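Local coordinates for lipase (Pelosinus fermentans, PDB 5AH0), which hydrolyses ester bonds, including those of the polyester poly(butylene adipate-co-terephthalate), and probably acts on lipids as an alpha/beta-hydrolase lipase, at residues A[21-26]-A[361-366]. Residues are numbered along the deposited sequence; the frame is centred on the assembly and turned at random.
Sequences LGLKYW and CGIGTN
Cys361 meets Tyr25 in a sulfur-aromatic contact: SG of Cys361 lies over one face of the Tyr25 ring, 4.0 Å from its centroid and 16° off the normal, displaced toward the rim where CE1 and CZ lie. With chi1 at 62°, SG of Cys361 sits between its own backbone N and carbonyl carbon, and this turn sets it above the phenol. CB of Cys361 touches both aromatic side chains, 3.9 Å from CE1 of Tyr25 and, more loosely, 4.3 Å from CE3 of Trp26. Apolar contacts continue with Ile363, whose CD1 meets Leu23 CD2 tip to tip at 4.1 Å and rests on the backbone, 3.8 Å from Lys24 O. Leu23 also packs on helix 173-190. Among polar atoms, the carbonyl oxygens Tyr25 O and Cys361 O approach to 3.0 Å, but both are acceptors and do not bond to each other; Cys361 hydrogen-bonds through its backbone to Gly27, next to Trp26, where the two backbones come closest. The Tyr25 hydroxyl is held by His113 ND1 and Gly11 N, which keeps that end of the ring in place. This buried contact joins loops that follow two strands of the parallel sheet of an alpha/beta-hydrolase fold; by family, Gly11 lies in the probable oxyanion-hole loop and His113 immediately precedes the presumed nucleophilic serine.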
ATOM      1  N   LEU A  21      -4.000 -18.905   3.166  1.00 57.18           N
ATOM      2  CA  LEU A  21      -3.535 -20.014   2.354  1.00 58.33           C
ATOM      3  C   LEU A  21      -4.416 -20.160   1.131  1.00 58.54           C
ATOM      4  O   LEU A  21      -5.639 -20.054   1.220  1.00 63.86           O
ATOM      5  CB  LEU A  21      -3.529 -21.308   3.160  1.00 64.08           C
ATOM      6  CG  LEU A  21      -2.197 -21.652   3.817  1.00 72.55           C
ATOM      7  CD1 LEU A  21      -1.746 -20.550   4.770  1.00 75.23           C
ATOM      8  CD2 LEU A  21      -2.313 -22.978   4.551  1.00 78.63           C
ATOM      9  N   GLY A  22      -3.794 -20.375  -0.019  1.00 53.52           N
ATOM     10  CA  GLY A  22      -4.552 -20.645  -1.217  1.00 53.61           C
ATOM     11  C   GLY A  22      -4.812 -19.432  -2.076  1.00 54.58           C
ATOM     12  O   GLY A  22      -5.298 -19.571  -3.189  1.00 63.72           O
ATOM     13  N   LEU A  23      -4.512 -18.242  -1.568  1.00 49.66           N
ATOM     14  CA  LEU A  23      -4.681 -17.014  -2.346  1.00 46.10           C
ATOM     15  C   LEU A  23      -3.561 -16.019  -2.053  1.00 48.30           C
ATOM     16  O   LEU A  23      -3.490 -15.448  -0.964  1.00 52.23           O
ATOM     17  CB  LEU A  23      -6.036 -16.361  -2.063  1.00 46.32           C
ATOM     18  CG  LEU A  23      -6.485 -15.335  -3.116  1.00 44.17           C
ATOM     19  CD1 LEU A  23      -6.906 -16.026  -4.400  1.00 45.26           C
ATOM     20  CD2 LEU A  23      -7.586 -14.452  -2.616  1.00 41.08           C
ATOM     21  N   LYS A  24      -2.686 -15.823  -3.031  1.00 44.55           N
ATOM     22  CA  LYS A  24      -1.637 -14.814  -2.943  1.00 44.67           C
ATOM     23  C   LYS A  24      -2.219 -13.431  -3.247  1.00 44.25           C
ATOM     24  O   LYS A  24      -2.968 -13.263  -4.217  1.00 46.00           O
ATOM     25  CB  LYS A  24      -0.514 -15.143  -3.925  1.00 47.50           C
ATOM     26  CG  LYS A  24       0.794 -15.567  -3.305  1.00 52.63           C
ATOM     27  CD  LYS A  24       0.657 -16.807  -2.465  1.00 54.85           C
ATOM     28  CE  LYS A  24       1.952 -17.083  -1.764  1.00 57.57           C
ATOM     29  NZ  LYS A  24       1.813 -18.252  -0.879  1.00 66.35           N
ATOM     30  N   TYR A  25      -1.896 -12.441  -2.425  1.00 39.63           N
ATOM     31  CA  TYR A  25      -2.276 -11.068  -2.729  1.00 37.73           C
ATOM     32  C   TYR A  25      -1.743 -10.660  -4.099  1.00 37.54           C
ATOM     33  O   TYR A  25      -2.433 -10.010  -4.877  1.00 37.88           O
ATOM     34  CB  TYR A  25      -1.740 -10.110  -1.673  1.00 36.30           C
ATOM     35  CG  TYR A  25      -2.127  -8.657  -1.883  1.00 38.70           C
ATOM     36  CD1 TYR A  25      -1.387  -7.826  -2.718  1.00 37.08           C
ATOM     37  CD2 TYR A  25      -3.204  -8.102  -1.206  1.00 39.29           C
ATOM     38  CE1 TYR A  25      -1.734  -6.493  -2.901  1.00 32.39           C
ATOM     39  CE2 TYR A  25      -3.539  -6.770  -1.369  1.00 37.09           C
ATOM     40  CZ  TYR A  25      -2.800  -5.973  -2.215  1.00 34.69           C
ATOM     41  OH  TYR A  25      -3.134  -4.642  -2.367  1.00 39.19           O
ATOM     42  N   TRP A  26      -0.499 -11.023  -4.378  1.00 38.37           N
ATOM     43  CA  TRP A  26       0.091 -10.725  -5.676  1.00 41.34           C
ATOM     44  C   TRP A  26      -0.063 -11.924  -6.586  1.00 46.78           C
ATOM     45  O   TRP A  26       0.786 -12.812  -6.590  1.00 50.82           O
ATOM     46  CB  TRP A  26       1.563 -10.344  -5.546  1.00 39.71           C
ATOM     47  CG  TRP A  26       1.768  -9.041  -4.852  1.00 40.53           C
ATOM     48  CD1 TRP A  26       2.116  -8.860  -3.552  1.00 42.92           C
ATOM     49  CD2 TRP A  26       1.621  -7.728  -5.417  1.00 37.60           C
ATOM     50  NE1 TRP A  26       2.206  -7.518  -3.268  1.00 44.94           N
ATOM     51  CE2 TRP A  26       1.913  -6.801  -4.398  1.00 41.99           C
ATOM     52  CE3 TRP A  26       1.300  -7.252  -6.688  1.00 35.58           C
ATOM     53  CZ2 TRP A  26       1.882  -5.419  -4.605  1.00 38.80           C
ATOM     54  CZ3 TRP A  26       1.273  -5.884  -6.897  1.00 38.33           C
ATOM     55  CH2 TRP A  26       1.567  -4.982  -5.856  1.00 35.23           C
ATOM     56  N   CYS A 361      -4.063  -6.342  -8.678  1.00 37.06           N
ATOM     57  CA  CYS A 361      -3.012  -7.153  -8.063  1.00 39.71           C
ATOM     58  C   CYS A 361      -3.219  -8.632  -8.396  1.00 41.54           C
ATOM     59  O   CYS A 361      -2.547  -9.492  -7.852  1.00 46.08           O
ATOM     60  CB  CYS A 361      -2.945  -6.937  -6.545  1.00 39.85           C
ATOM     61  SG  CYS A 361      -4.432  -7.386  -5.581  1.00 46.14           S
ATOM     62  N   GLY A 362      -4.156  -8.931  -9.285  1.00 41.76           N
ATOM     63  CA  GLY A 362      -4.214 -10.261  -9.876  1.00 41.67           C
ATOM     64  C   GLY A 362      -5.394 -11.150  -9.527  1.00 38.47           C
ATOM     65  O   GLY A 362      -5.407 -12.333  -9.859  1.00 43.20           O
ATOM     66  N   ILE A 363      -6.393 -10.576  -8.879  1.00 35.08           N
ATOM     67  CA  ILE A 363      -7.553 -11.317  -8.413  1.00 38.66           C
ATOM     68  C   ILE A 363      -8.832 -10.757  -9.040  1.00 41.78           C
ATOM     69  O   ILE A 363      -9.220  -9.612  -8.776  1.00 41.72           O
ATOM     70  CB  ILE A 363      -7.646 -11.240  -6.884  1.00 36.98           C
ATOM     71  CG1 ILE A 363      -6.357 -11.775  -6.259  1.00 38.60           C
ATOM     72  CG2 ILE A 363      -8.837 -11.999  -6.372  1.00 36.20           C
ATOM     73  CD1 ILE A 363      -6.131 -11.299  -4.820  1.00 39.09           C
ATOM     74  N   GLY A 364      -9.484 -11.537  -9.889  1.00 43.07           N
ATOM     75  CA  GLY A 364     -10.741 -11.077 -10.453  1.00 41.74           C
ATOM     76  C   GLY A 364     -10.979 -11.480 -11.885  1.00 42.62           C
ATOM     77  O   GLY A 364     -10.145 -12.138 -12.508  1.00 46.10           O
ATOM     78  N   THR A 365     -12.127 -11.073 -12.410  1.00 42.07           N
ATOM     79  CA  THR A 365     -12.539 -11.452 -13.752  1.00 43.79           C
ATOM     80  C   THR A 365     -11.790 -10.683 -14.841  1.00 44.61           C
ATOM     81  O   THR A 365     -11.950 -10.964 -16.030  1.00 48.02           O
ATOM     82  CB  THR A 365     -14.053 -11.227 -13.952  1.00 44.98           C
ATOM     83  OG1 THR A 365     -14.335  -9.815 -13.926  1.00 43.77           O
ATOM     84  CG2 THR A 365     -14.846 -11.931 -12.860  1.00 39.07           C
ATOM     85  N   ASN A 366     -11.006  -9.689 -14.443  1.00 39.62           N
ATOM     86  CA  ASN A 366     -10.199  -8.958 -15.408  1.00 37.67           C
ATOM     87  C   ASN A 366      -8.783  -8.718 -14.909  1.00 37.75           C
ATOM     88  O   ASN A 366      -8.201  -7.658 -15.171  1.00 39.08           O
ATOM     89  CB  ASN A 366     -10.839  -7.628 -15.765  1.00 29.89           C
ATOM     90  CG  ASN A 366     -10.303  -7.069 -17.053  1.00 41.71           C
ATOM     91  OD1 ASN A 366      -9.613  -7.768 -17.803  1.00 45.71           O
ATOM     92  ND2 ASN A 366     -10.605  -5.802 -17.324  1.00 40.97           N
TER